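Local coordinates for ABC transporter substrate-binding protein (Vibrio cholerae, PDB 3LKV) that probably serves as the periplasmic substrate-binding component of an ABC transporter, holding a bound phenylalanine between its two lobes, at residues T8-V13 with E45-T50; A77-Q82 with P149-A154; Q109-G114 with S265-V270; V196-I201 with P222-A227; A237-D242 with K272-V277. One frame throughout, in Å; residues are numbered along the deposited sequence.

Contact 1 of 5, residues T8-V13 with E45-T50; sequences TAKVAV and EFDYKT. With ZN (zinc ion), chain C.
Val-13 CG2 lies over one face of the Phe-46 ring, 4.1 Å from the ring centroid, a CH-pi contact on the apolar face of this pair of parallel strands. Val-11 and Tyr-48 line the same face, and Leu-29 and Leu-30 of helix 20-35 close over Phe-46. Val-11, Ala-12, Val-13 and Asp-47 are buried, whereas Lys-10, Glu-45, Phe-46 and Tyr-48 keep some exposure. Five backbone bonds run in regular parallel register, from Glu-45 N to Ala-9 O (2.9 Å) through to Lys-49 N to Val-13 O. The other face is polar, and the second subunit meets it at the zinc. Lys-10 and Glu-45 lie side by side, each with CG anti to the backbone N, until a bend at chi4 (90°) turns Lys-10 NZ into salt bridges with Glu-45 OE2 (3.0 Å), met from above the carboxylate plane, and Asp-47 OD2 (3.1 Å). Glu-45 OE2 binds zinc at 2.0 Å and Asp-47 chelates it; Glu-45 and Asp-47 of the second subunit share the ion. The lysine probably offsets part of this negative charge. The strands form a beta-alpha-beta crossover through helix 20-35, with 44-50 the outermost strand of the sheet within this subunit and a zinc site at the subunit interface.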
# COMPACT_ATOMS: atom_id res chain seq x y z
N THR A 8 -14.15 0.76 13.34
CA THR A 8 -12.89 0.62 12.60
C THR A 8 -11.72 0.56 13.59
O THR A 8 -11.56 1.45 14.40
CB THR A 8 -12.69 1.84 11.63
OG1 THR A 8 -13.72 1.81 10.65
CG2 THR A 8 -11.31 1.82 10.90
N ALA A 9 -10.88 -0.46 13.53
CA ALA A 9 -9.69 -0.47 14.35
C ALA A 9 -8.67 0.52 13.78
O ALA A 9 -8.44 0.57 12.55
CB ALA A 9 -9.09 -1.84 14.36
N LYS A 10 -8.05 1.28 14.66
CA LYS A 10 -7.03 2.22 14.25
C LYS A 10 -5.69 1.83 14.85
O LYS A 10 -5.52 1.83 16.04
CB LYS A 10 -7.41 3.63 14.67
CG LYS A 10 -6.50 4.75 14.10
CD LYS A 10 -7.24 6.17 14.18
CE LYS A 10 -6.28 7.40 14.33
NZ LYS A 10 -5.79 8.05 13.05
N VAL A 11 -4.78 1.45 13.97
CA VAL A 11 -3.46 0.96 14.33
C VAL A 11 -2.45 1.93 13.70
O VAL A 11 -2.46 2.13 12.48
CB VAL A 11 -3.27 -0.46 13.83
CG1 VAL A 11 -1.84 -0.97 14.11
CG2 VAL A 11 -4.36 -1.38 14.52
N ALA A 12 -1.57 2.50 14.54
CA ALA A 12 -0.60 3.47 14.11
C ALA A 12 0.80 2.90 14.33
O ALA A 12 1.13 2.52 15.45
CB ALA A 12 -0.79 4.80 14.89
N VAL A 13 1.58 2.87 13.27
CA VAL A 13 2.83 2.19 13.21
C VAL A 13 3.96 3.18 13.01
O VAL A 13 3.96 3.94 12.04
CB VAL A 13 2.89 1.20 12.04
CG1 VAL A 13 4.23 0.47 12.06
CG2 VAL A 13 1.70 0.21 12.07
N GLU A 45 -7.83 0.97 9.79
CA GLU A 45 -7.09 2.16 9.37
C GLU A 45 -5.67 1.87 9.91
O GLU A 45 -5.46 1.76 11.12
CB GLU A 45 -7.68 3.44 9.98
CG GLU A 45 -6.85 4.73 9.69
CD GLU A 45 -7.34 5.98 10.48
OE1 GLU A 45 -8.38 5.89 11.13
OE2 GLU A 45 -6.71 7.08 10.41
N PHE A 46 -4.72 1.77 9.01
CA PHE A 46 -3.36 1.36 9.34
C PHE A 46 -2.50 2.58 8.93
O PHE A 46 -2.25 2.80 7.78
CB PHE A 46 -3.05 0.13 8.50
CG PHE A 46 -1.75 -0.49 8.74
CD1 PHE A 46 -1.59 -1.45 9.71
CD2 PHE A 46 -0.66 -0.17 7.93
CE1 PHE A 46 -0.36 -2.10 9.89
CE2 PHE A 46 0.58 -0.81 8.11
CZ PHE A 46 0.72 -1.77 9.07
N ASP A 47 -2.12 3.38 9.88
CA ASP A 47 -1.30 4.56 9.59
C ASP A 47 0.14 4.19 9.93
O ASP A 47 0.39 3.42 10.84
CB ASP A 47 -1.72 5.71 10.49
CG ASP A 47 -3.11 6.25 10.16
OD1 ASP A 47 -3.45 6.25 8.98
OD2 ASP A 47 -3.84 6.70 11.06
N TYR A 48 1.05 4.82 9.24
CA TYR A 48 2.43 4.45 9.19
C TYR A 48 3.28 5.73 9.04
O TYR A 48 3.00 6.58 8.22
CB TYR A 48 2.63 3.54 7.97
CG TYR A 48 4.05 3.44 7.63
CD1 TYR A 48 4.97 2.94 8.57
CD2 TYR A 48 4.54 3.94 6.43
CE1 TYR A 48 6.33 2.90 8.30
CE2 TYR A 48 5.92 3.91 6.15
CZ TYR A 48 6.79 3.40 7.10
OH TYR A 48 8.14 3.34 6.81
N LYS A 49 4.33 5.85 9.83
CA LYS A 49 5.30 6.94 9.69
C LYS A 49 6.71 6.38 9.92
O LYS A 49 6.93 5.58 10.85
CB LYS A 49 5.03 8.05 10.70
CG LYS A 49 3.83 9.03 10.43
CD LYS A 49 3.95 9.79 9.07
CE LYS A 49 2.90 10.99 8.89
NZ LYS A 49 3.18 12.04 9.95
N THR A 50 7.68 6.84 9.09
CA THR A 50 9.05 6.52 9.32
C THR A 50 9.73 7.76 9.88
O THR A 50 9.45 8.87 9.44
CB THR A 50 9.81 6.01 8.09
OG1 THR A 50 11.22 6.05 8.40
CG2 THR A 50 9.55 6.89 6.84
ZN ZN C . -5.02 7.34 9.37

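Contact 2 of 5, residues A77-Q82 with P149-A154; sequences ATPTAQ and PGEANA. With PHE (phenylalanine), chain B.
The backbones approach at two helix starts, with the CA atoms of Thr-78 and Asn-153 6.5 Å apart and Ala-77 and Glu-151 in the N-cap positions. Thr-78 and Asn-153 slide past each other in opposite directions, Asn-153 OD1 coming to 3.5 Å from Thr-78 CB without a hydrogen bond between the two side chains. With chi1 at -68°, Thr-78 OG1 stands beside its own backbone N, so that Thr-78 N and OG1 together grip the carboxylate of the bound phenylalanine: Thr-78 N donates to its OXT (2.8 Å, 168°) and Thr-78 OG1 donates to its O (2.6 Å). Asn-153 CB lies 3.3 Å from that same ligand O. The Asn-153 amide is held in turn by Glu-151, whose OE1 accepts from Asn-153 ND2 (3.0 Å) on the anti side of the carboxylate, and by Ile-201 O. Glu-151 is itself positioned by Thr-204 OG1, bonded to OE2, and by Asn-203 N, bonded to OE1. Farther from the ligand a water donates to Gln-82 OE1 and accepts from Ala-152 N (3.1 Å), while Gln-82 NE2 bonds to Ala-104 O. The methyl of Ala-152 rests against Thr-78 CG2 at 4.2 Å. No direct hydrogen bond joins these two segments; they meet through ligand, water and van der Waals contact. The start of helix 78-87, whose dipole would probably add to the attraction, supplies the hydrogen bonds from this contact to the negative end of the amino acid.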
# COMPACT_ATOMS: atom_id res chain seq x y z
N ALA A 77 11.16 -1.38 16.00
CA ALA A 77 12.55 -1.03 16.32
C ALA A 77 12.61 -0.21 17.60
O ALA A 77 11.63 0.41 18.02
CB ALA A 77 13.29 -0.34 15.14
N THR A 78 13.77 -0.23 18.24
CA THR A 78 13.90 0.25 19.61
C THR A 78 13.67 1.75 19.80
O THR A 78 12.95 2.17 20.71
CB THR A 78 15.26 -0.19 20.22
OG1 THR A 78 15.22 -1.62 20.38
CG2 THR A 78 15.49 0.45 21.58
N PRO A 79 14.30 2.58 18.96
CA PRO A 79 14.22 4.04 19.22
C PRO A 79 12.78 4.57 19.04
O PRO A 79 12.33 5.37 19.82
CB PRO A 79 15.20 4.66 18.22
CG PRO A 79 16.02 3.55 17.72
CD PRO A 79 15.22 2.26 17.87
N THR A 80 12.03 4.02 18.10
CA THR A 80 10.65 4.49 17.89
C THR A 80 9.78 3.92 18.99
O THR A 80 8.94 4.63 19.50
CB THR A 80 10.16 4.11 16.49
OG1 THR A 80 10.93 2.99 16.02
CG2 THR A 80 10.40 5.28 15.50
N ALA A 81 10.05 2.69 19.44
CA ALA A 81 9.30 2.15 20.58
C ALA A 81 9.52 3.00 21.81
O ALA A 81 8.57 3.31 22.50
CB ALA A 81 9.63 0.69 20.87
N GLN A 82 10.75 3.39 22.04
CA GLN A 82 11.08 4.18 23.17
C GLN A 82 10.35 5.50 23.16
O GLN A 82 9.86 5.95 24.22
CB GLN A 82 12.59 4.44 23.26
CG GLN A 82 13.40 3.20 23.72
CD GLN A 82 14.89 3.52 23.78
OE1 GLN A 82 15.43 4.05 22.83
NE2 GLN A 82 15.56 3.16 24.86
N PRO A 149 26.12 3.96 19.58
CA PRO A 149 25.93 3.91 21.01
C PRO A 149 24.66 4.62 21.44
O PRO A 149 24.24 4.39 22.54
CB PRO A 149 27.18 4.59 21.57
CG PRO A 149 27.61 5.51 20.54
CD PRO A 149 27.25 4.83 19.21
N GLY A 150 24.02 5.39 20.56
CA GLY A 150 22.68 5.96 20.80
C GLY A 150 21.54 4.96 20.67
O GLY A 150 20.43 5.27 21.02
N GLU A 151 21.82 3.73 20.20
CA GLU A 151 20.79 2.72 20.10
C GLU A 151 20.90 1.67 21.20
O GLU A 151 21.82 0.84 21.20
CB GLU A 151 20.88 2.02 18.75
CG GLU A 151 20.44 2.83 17.53
CD GLU A 151 20.41 1.97 16.23
OE1 GLU A 151 19.92 0.79 16.21
OE2 GLU A 151 20.84 2.52 15.21
N ALA A 152 19.91 1.62 22.08
CA ALA A 152 19.99 0.71 23.23
C ALA A 152 20.11 -0.73 22.74
O ALA A 152 20.71 -1.58 23.41
CB ALA A 152 18.78 0.89 24.22
N ASN A 153 19.51 -1.04 21.60
CA ASN A 153 19.70 -2.37 21.05
C ASN A 153 21.16 -2.70 20.78
O ASN A 153 21.60 -3.82 21.10
CB ASN A 153 18.90 -2.63 19.76
CG ASN A 153 18.97 -1.51 18.84
OD1 ASN A 153 18.55 -0.39 19.19
ND2 ASN A 153 19.50 -1.76 17.64
N ALA A 154 21.90 -1.73 20.23
CA ALA A 154 23.31 -1.97 19.90
C ALA A 154 24.11 -2.16 21.19
O ALA A 154 24.97 -3.03 21.27
CB ALA A 154 23.90 -0.83 19.05
N PHE B . 16.26 -5.22 16.66
CA PHE B . 16.55 -3.83 16.14
C PHE B . 16.10 -2.80 17.21
O PHE B . 15.95 -3.21 18.39
CB PHE B . 15.91 -3.59 14.76
CG PHE B . 16.66 -4.25 13.62
CD1 PHE B . 17.90 -3.74 13.19
CD2 PHE B . 16.18 -5.38 13.00
CE1 PHE B . 18.60 -4.34 12.19
CE2 PHE B . 16.87 -5.98 11.99
CZ PHE B . 18.09 -5.49 11.57
OXT PHE B . 15.91 -1.58 16.97
O HOH W 1 17.60 3.67 21.66

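Contact 3 of 5, residues Q109-G114 with S265-V270; sequences QLEQPG and SLDVQV. With ZN (zinc ion), chain D.
The carboxylates of Glu-111 and Asp-267, their planes 54° apart, converge on one zinc ion, while Asp-267 OD1 is met on opposite faces of its own plane by Gln-112 N and Gln-112 NE2. The backbone donor, Gln-112 N, approaches OD1 on the anti side, 28° out of the plane; the amide donor, Gln-112 NE2, comes from above it at 2.8 Å, with the amide and carboxylate planes nearly perpendicular at 82°. Gln-112 NE2 also donates to Ser-265 O (2.9 Å), standing above that carbonyl plane, though both acceptors lie close to the plane of the glutamine amide. With CG of Gln-112 beside the backbone N, a bend at chi2 brings the amide round to both acceptors. Asp-267 OD2 binds the zinc at 2.0 Å, and Glu-111 binds it through OE2, its chain bent at chi2, which swings the carboxylate across to the ion. Next along the chain, Val-268 N donates to Leu-110 O (3.0 Å). Leu-110 CD2 is pressed closely against Val-268 CG1, Leu-110 CD1 reaches Val-270 CG2, and Pro-113 CG lies 4.2 Å from Val-268 CG2. Tyr-253 of helix 243-258 hydrogen-bonds to Asp-267 O, and Thr-118 OG1 to Leu-266 O, tying the loop before strand 269-270 to its surroundings. Two acidic groups this close would be expected to repel each other; the zinc, together with the two N-H groups on Asp-267 OD1, probably offsets that cost and pins the 109-114 loop to the segment leading into strand 269-270.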
# COMPACT_ATOMS: atom_id res chain seq x y z
N GLN A 109 10.08 -6.28 32.88
CA GLN A 109 10.48 -7.67 32.65
C GLN A 109 9.60 -8.26 31.54
O GLN A 109 8.53 -7.75 31.25
CB GLN A 109 10.36 -8.53 33.94
CG GLN A 109 8.91 -8.88 34.40
CD GLN A 109 8.25 -7.75 35.19
OE1 GLN A 109 8.87 -7.10 36.00
NE2 GLN A 109 6.97 -7.54 34.97
N LEU A 110 10.04 -9.35 30.97
CA LEU A 110 9.30 -9.97 29.86
C LEU A 110 8.00 -10.68 30.30
O LEU A 110 7.01 -10.62 29.58
CB LEU A 110 10.21 -10.93 29.14
CG LEU A 110 11.50 -10.29 28.60
CD1 LEU A 110 12.42 -11.41 28.04
CD2 LEU A 110 11.20 -9.20 27.57
N GLU A 111 7.99 -11.30 31.48
CA GLU A 111 6.79 -11.99 31.98
C GLU A 111 5.79 -11.00 32.58
O GLU A 111 6.11 -10.29 33.51
CB GLU A 111 7.19 -13.05 33.02
CG GLU A 111 6.02 -13.93 33.64
CD GLU A 111 5.27 -14.79 32.59
OE1 GLU A 111 5.85 -15.07 31.55
OE2 GLU A 111 4.07 -15.18 32.80
N GLN A 112 4.59 -10.92 32.05
CA GLN A 112 3.57 -10.05 32.67
C GLN A 112 4.07 -8.57 32.84
O GLN A 112 4.16 -8.02 33.93
CB GLN A 112 3.10 -10.67 34.01
CG GLN A 112 2.25 -11.98 33.84
CD GLN A 112 1.04 -11.75 32.95
OE1 GLN A 112 0.05 -11.15 33.37
NE2 GLN A 112 1.11 -12.21 31.70
N PRO A 113 4.39 -7.92 31.74
CA PRO A 113 5.02 -6.62 31.86
C PRO A 113 4.22 -5.62 32.68
O PRO A 113 4.79 -4.73 33.29
CB PRO A 113 5.21 -6.16 30.41
CG PRO A 113 4.64 -7.24 29.53
CD PRO A 113 4.37 -8.44 30.36
N GLY A 114 2.91 -5.74 32.66
CA GLY A 114 2.08 -5.12 33.70
C GLY A 114 1.69 -3.67 33.41
O GLY A 114 0.93 -3.13 34.15
N SER A 265 -0.82 -7.80 30.28
CA SER A 265 -1.13 -9.16 30.68
C SER A 265 -0.61 -10.08 29.61
O SER A 265 -0.78 -11.26 29.72
CB SER A 265 -2.65 -9.39 30.84
OG SER A 265 -3.28 -9.55 29.52
N LEU A 266 0.00 -9.54 28.56
CA LEU A 266 0.54 -10.40 27.51
C LEU A 266 2.06 -10.48 27.66
O LEU A 266 2.75 -9.45 27.61
CB LEU A 266 0.17 -9.88 26.15
CG LEU A 266 -1.31 -9.74 25.83
CD1 LEU A 266 -1.52 -9.07 24.50
CD2 LEU A 266 -2.06 -11.10 25.82
N ASP A 267 2.57 -11.69 27.84
CA ASP A 267 4.00 -11.90 27.92
C ASP A 267 4.73 -11.48 26.64
O ASP A 267 4.25 -11.68 25.54
CB ASP A 267 4.39 -13.37 28.21
CG ASP A 267 3.80 -13.90 29.48
OD1 ASP A 267 3.50 -13.10 30.44
OD2 ASP A 267 3.62 -15.18 29.51
N VAL A 268 5.92 -10.93 26.80
CA VAL A 268 6.76 -10.57 25.68
C VAL A 268 7.34 -11.86 25.06
O VAL A 268 7.89 -12.69 25.73
CB VAL A 268 7.88 -9.63 26.12
CG1 VAL A 268 8.98 -9.48 24.99
CG2 VAL A 268 7.32 -8.31 26.49
N GLN A 269 7.24 -12.00 23.76
CA GLN A 269 7.73 -13.18 23.10
C GLN A 269 9.13 -12.93 22.55
O GLN A 269 9.40 -11.86 22.00
CB GLN A 269 6.79 -13.48 21.95
CG GLN A 269 7.08 -14.74 21.20
CD GLN A 269 6.59 -15.93 21.98
OE1 GLN A 269 5.46 -15.90 22.51
NE2 GLN A 269 7.44 -16.97 22.09
N VAL A 270 10.02 -13.91 22.67
CA VAL A 270 11.35 -13.79 22.10
C VAL A 270 11.41 -14.63 20.82
O VAL A 270 11.04 -15.77 20.85
CB VAL A 270 12.43 -14.21 23.13
CG1 VAL A 270 13.82 -13.97 22.54
CG2 VAL A 270 12.25 -13.40 24.47
ZN ZN D . 3.17 -15.73 31.37

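Contact 4 of 5, residues V196-I201 with P222-A227; sequences VIYALI and PVFGAA. With PHE (phenylalanine), chain B.
Ile-197 and Val-223 pair in a parallel stretch of the mixed sheet, next to the strand 237-240, within the second lobe of this periplasmic-binding-protein fold. The backbone ladder runs from Ile-197 N to Pro-222 O through to Ala-226 N to Ala-199 O (3.0 Å). Tyr-198 and Phe-224 point the same way and lie side by side, both with CG anti to the backbone N (chi1 178° each). Tyr-198 CD1 and Phe-224 CD2 meet at 3.9 Å, each at the edge of the other's ring. His-129 of helix 126-136 receives this face, bonding to the Tyr-198 hydroxyl and meeting the Phe-224 ring. On the opposite face Ala-199 CB packs on Val-223 CG1 at 3.7 Å, beneath Met-212 of helix 209-218. Val-196 takes the rotamer with CG1 between backbone N and carbonyl carbon (chi1 56°), which sends CG2 over Pro-222 O and towards Phe-224. Further along the two segments, Ile-201 turns its CG1 branch, set beside the backbone N, onto Ala-226 CB (3.7 Å). Its CD1 continues to Ala-227 CB at 3.8 Å. The small side chains of Ala-226 and Ala-227 thus form a seat for Ile-201, both of whose branches reach the bound amino acid: CG2 makes a close approach of 3.1 Å to the ligand N, with no bond type assigned, and CD1 packs on the ligand ring atom CZ at 3.7 Å.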
# COMPACT_ATOMS: atom_id res chain seq x y z
N VAL A 196 37.18 -10.35 10.37
CA VAL A 196 35.80 -10.38 9.87
C VAL A 196 35.06 -9.25 10.54
O VAL A 196 35.39 -8.90 11.67
CB VAL A 196 35.12 -11.73 10.16
CG1 VAL A 196 35.17 -12.09 11.67
CG2 VAL A 196 33.70 -11.77 9.61
N ILE A 197 34.09 -8.66 9.86
CA ILE A 197 33.25 -7.66 10.46
C ILE A 197 31.91 -8.33 10.81
O ILE A 197 31.30 -9.04 9.97
CB ILE A 197 32.95 -6.53 9.50
CG1 ILE A 197 34.25 -5.92 8.90
CG2 ILE A 197 32.09 -5.51 10.18
CD1 ILE A 197 35.07 -5.21 9.88
N TYR A 198 31.48 -8.14 12.05
CA TYR A 198 30.20 -8.59 12.50
C TYR A 198 29.22 -7.46 12.30
O TYR A 198 29.28 -6.45 12.98
CB TYR A 198 30.27 -8.97 13.98
CG TYR A 198 28.94 -9.43 14.61
CD1 TYR A 198 28.19 -10.41 14.03
CD2 TYR A 198 28.49 -8.89 15.80
CE1 TYR A 198 27.03 -10.86 14.60
CE2 TYR A 198 27.29 -9.35 16.41
CZ TYR A 198 26.57 -10.33 15.79
OH TYR A 198 25.38 -10.77 16.33
N ALA A 199 28.31 -7.63 11.35
CA ALA A 199 27.32 -6.61 11.08
C ALA A 199 26.13 -6.93 12.01
O ALA A 199 25.39 -7.88 11.78
CB ALA A 199 26.90 -6.64 9.58
N LEU A 200 25.99 -6.18 13.08
CA LEU A 200 24.97 -6.53 14.05
C LEU A 200 23.59 -5.92 13.76
O LEU A 200 23.38 -5.16 12.80
CB LEU A 200 25.45 -6.26 15.48
CG LEU A 200 26.00 -4.94 15.89
CD1 LEU A 200 25.05 -3.98 15.46
CD2 LEU A 200 26.19 -4.88 17.39
N ILE A 201 22.65 -6.33 14.61
CA ILE A 201 21.27 -5.83 14.62
C ILE A 201 21.26 -4.42 15.19
O ILE A 201 20.93 -4.17 16.38
CB ILE A 201 20.36 -6.82 15.38
CG1 ILE A 201 20.42 -8.18 14.69
CG2 ILE A 201 18.86 -6.32 15.50
CD1 ILE A 201 20.01 -8.18 13.18
N PRO A 222 35.83 -10.19 5.17
CA PRO A 222 34.47 -10.68 5.08
C PRO A 222 33.59 -10.04 6.13
O PRO A 222 34.12 -9.62 7.15
CB PRO A 222 34.61 -12.14 5.40
CG PRO A 222 35.94 -12.27 6.11
CD PRO A 222 36.79 -11.25 5.51
N VAL A 223 32.30 -9.96 5.86
CA VAL A 223 31.28 -9.50 6.81
C VAL A 223 30.36 -10.67 7.12
O VAL A 223 29.88 -11.33 6.21
CB VAL A 223 30.49 -8.33 6.17
CG1 VAL A 223 29.30 -7.86 7.05
CG2 VAL A 223 31.43 -7.21 5.88
N PHE A 224 30.15 -10.95 8.40
CA PHE A 224 29.15 -11.92 8.85
C PHE A 224 27.94 -11.12 9.32
O PHE A 224 28.09 -10.18 10.11
CB PHE A 224 29.66 -12.77 10.01
CG PHE A 224 28.64 -13.73 10.51
CD1 PHE A 224 28.49 -14.95 9.92
CD2 PHE A 224 27.76 -13.36 11.49
CE1 PHE A 224 27.48 -15.82 10.32
CE2 PHE A 224 26.74 -14.21 11.92
CZ PHE A 224 26.60 -15.44 11.33
N GLY A 225 26.76 -11.50 8.84
CA GLY A 225 25.55 -10.76 9.12
C GLY A 225 24.65 -11.36 10.19
O GLY A 225 24.39 -12.56 10.21
N ALA A 226 24.10 -10.52 11.04
CA ALA A 226 23.12 -10.99 12.05
C ALA A 226 21.71 -11.01 11.44
O ALA A 226 20.74 -11.43 12.08
CB ALA A 226 23.21 -10.08 13.30
N ALA A 227 21.61 -10.53 10.21
CA ALA A 227 20.33 -10.44 9.50
C ALA A 227 20.54 -10.92 8.08
O ALA A 227 21.54 -10.60 7.45
CB ALA A 227 19.81 -8.98 9.48
N PHE B . 16.26 -5.22 16.66
CA PHE B . 16.55 -3.83 16.14
C PHE B . 16.10 -2.80 17.21
O PHE B . 15.95 -3.21 18.39
CB PHE B . 15.91 -3.59 14.76
CG PHE B . 16.66 -4.25 13.62
CD1 PHE B . 17.90 -3.74 13.19
CD2 PHE B . 16.18 -5.38 13.00
CE1 PHE B . 18.60 -4.34 12.19
CE2 PHE B . 16.87 -5.98 11.99
CZ PHE B . 18.09 -5.49 11.57
OXT PHE B . 15.91 -1.58 16.97

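Contact 5 of 5, residues A237-D242 with K272-V277; sequences ASLGFD and KGSDLV
The side chains of Leu-239 and Ser-274 meet through Leu-239 CG and Ser-274 CB, 3.7 Å apart, while Leu-239 CD1 reaches on to Leu-276 CB at 3.9 Å. Leu-239 has CG anti to its backbone N and chi2 near 66°, a bend that leans CD1 over the neighbouring strand. Toward the Phe-241 end, Ser-274 OG stands 3.5 Å from Phe-241 CE1, approaching the ring obliquely, and Gly-273 O lies at the ring edge. Backbone bonds hold these groups in place. Ser-238 and Val-277 form a hydrogen-bonded antiparallel pair, with Ser-238 N to Val-277 O at 2.9 Å and Val-277 N to Ser-238 O at 3.0 Å; Leu-239 and Leu-276 form the non-hydrogen-bonded pair next along. At Gly-240 and Asp-275 the direct bond is from Asp-275 N to Gly-240 O, and a water completes the pair, accepting from Gly-240 N and donating to Asp-275 O (2.7 Å). Ser-238 OG, set between the backbone N and the carbonyl carbon (chi1 63°), gives this water a third hydrogen-bond partner. Farther out, Leu-132 of helix 126-136 packs on both leucines, His-129 NE2 bonds to Leu-239 O, and Val-231 of helix 228-232 covers Ser-238 and Val-277 on the other face. Asp-242 then N-caps helix 243-258. Strand 275-278 runs antiparallel to its neighbour 237-240 and ends an otherwise parallel sheet. This is the second lobe of a periplasmic-binding-protein fold, where the chain returns from strand 269-270 of the other lobe to add the antiparallel strand.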
# COMPACT_ATOMS: atom_id res chain seq x y z
N ALA A 237 27.83 -14.70 5.00
CA ALA A 237 26.96 -15.61 5.67
C ALA A 237 26.13 -14.80 6.63
O ALA A 237 26.53 -13.70 7.03
CB ALA A 237 27.77 -16.63 6.42
N SER A 238 24.99 -15.35 7.04
CA SER A 238 24.20 -14.73 8.09
C SER A 238 23.39 -15.74 8.84
O SER A 238 23.08 -16.82 8.31
CB SER A 238 23.27 -13.68 7.49
OG SER A 238 22.35 -14.30 6.60
N LEU A 239 23.00 -15.40 10.06
CA LEU A 239 22.11 -16.28 10.82
C LEU A 239 21.01 -15.45 11.47
O LEU A 239 21.02 -15.19 12.68
CB LEU A 239 22.90 -17.11 11.84
CG LEU A 239 22.13 -18.16 12.62
CD1 LEU A 239 21.67 -19.25 11.65
CD2 LEU A 239 22.96 -18.74 13.77
N GLY A 240 20.05 -15.03 10.67
CA GLY A 240 19.05 -14.06 11.14
C GLY A 240 17.66 -14.64 11.27
O GLY A 240 17.38 -15.74 10.80
N PHE A 241 16.78 -13.87 11.89
CA PHE A 241 15.37 -14.26 11.99
C PHE A 241 14.64 -13.93 10.71
O PHE A 241 15.17 -13.24 9.82
CB PHE A 241 14.68 -13.51 13.14
CG PHE A 241 15.28 -13.80 14.48
CD1 PHE A 241 15.17 -15.05 15.02
CD2 PHE A 241 16.00 -12.83 15.17
CE1 PHE A 241 15.78 -15.35 16.26
CE2 PHE A 241 16.56 -13.12 16.39
CZ PHE A 241 16.46 -14.39 16.94
N ASP A 242 13.42 -14.43 10.64
CA ASP A 242 12.52 -14.17 9.54
C ASP A 242 11.62 -13.01 10.00
O ASP A 242 10.70 -13.21 10.77
CB ASP A 242 11.70 -15.43 9.21
CG ASP A 242 10.70 -15.20 8.09
OD1 ASP A 242 10.42 -14.03 7.72
OD2 ASP A 242 10.19 -16.21 7.57
N LYS A 272 12.60 -17.07 17.83
CA LYS A 272 13.47 -18.28 17.80
C LYS A 272 13.66 -18.79 16.36
O LYS A 272 12.92 -18.40 15.45
CB LYS A 272 12.86 -19.40 18.65
CG LYS A 272 12.58 -19.04 20.12
CD LYS A 272 13.87 -18.91 20.99
CE LYS A 272 13.53 -18.43 22.45
NZ LYS A 272 14.71 -18.28 23.35
N GLY A 273 14.66 -19.63 16.15
CA GLY A 273 14.88 -20.24 14.84
C GLY A 273 15.37 -19.25 13.80
O GLY A 273 14.59 -18.50 13.21
N SER A 274 16.66 -19.23 13.58
CA SER A 274 17.25 -18.32 12.63
C SER A 274 17.59 -19.14 11.40
O SER A 274 17.83 -20.32 11.52
CB SER A 274 18.49 -17.68 13.24
OG SER A 274 18.23 -17.17 14.55
N ASP A 275 17.61 -18.55 10.21
CA ASP A 275 18.01 -19.32 9.02
C ASP A 275 19.46 -19.02 8.67
O ASP A 275 19.86 -17.86 8.58
CB ASP A 275 17.11 -19.01 7.82
CG ASP A 275 15.63 -19.31 8.10
OD1 ASP A 275 15.34 -20.47 8.45
OD2 ASP A 275 14.80 -18.37 8.00
N LEU A 276 20.23 -20.09 8.50
CA LEU A 276 21.59 -20.01 8.03
C LEU A 276 21.60 -19.80 6.54
O LEU A 276 21.15 -20.65 5.80
CB LEU A 276 22.33 -21.30 8.39
CG LEU A 276 23.79 -21.44 7.98
CD1 LEU A 276 24.56 -20.17 8.24
CD2 LEU A 276 24.47 -22.73 8.67
N VAL A 277 22.11 -18.66 6.10
CA VAL A 277 22.19 -18.33 4.68
C VAL A 277 23.66 -18.02 4.34
O VAL A 277 24.35 -17.43 5.17
CB VAL A 277 21.30 -17.13 4.38
CG1 VAL A 277 21.42 -16.72 2.92
CG2 VAL A 277 19.81 -17.43 4.84
O HOH W 2 20.06 -15.26 7.79

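Contacts 1 and 3 lie on one parallel sheet, contact 1 at its 44-50 edge and contact 3 at its 269-270 edge, with centres about 23 Å apart. Contacts 4 and 5 share the mixed sheet of the other lobe, their centres about 12 Å apart, where strands 223-225 and 237-240 are neighbours bonded through Gly-225. Contact 2 spans the cleft and touches contact 4 through Asn-153 and Ile-201, both beside the bound phenylalanine. Along the chain contact 1 closes first; contact 4 is nested within the loop closed by contact 3, which alternates with contacts 2 and 5. The chain therefore crosses between lobes repeatedly, as in periplasmic binding proteins that close around a ligand.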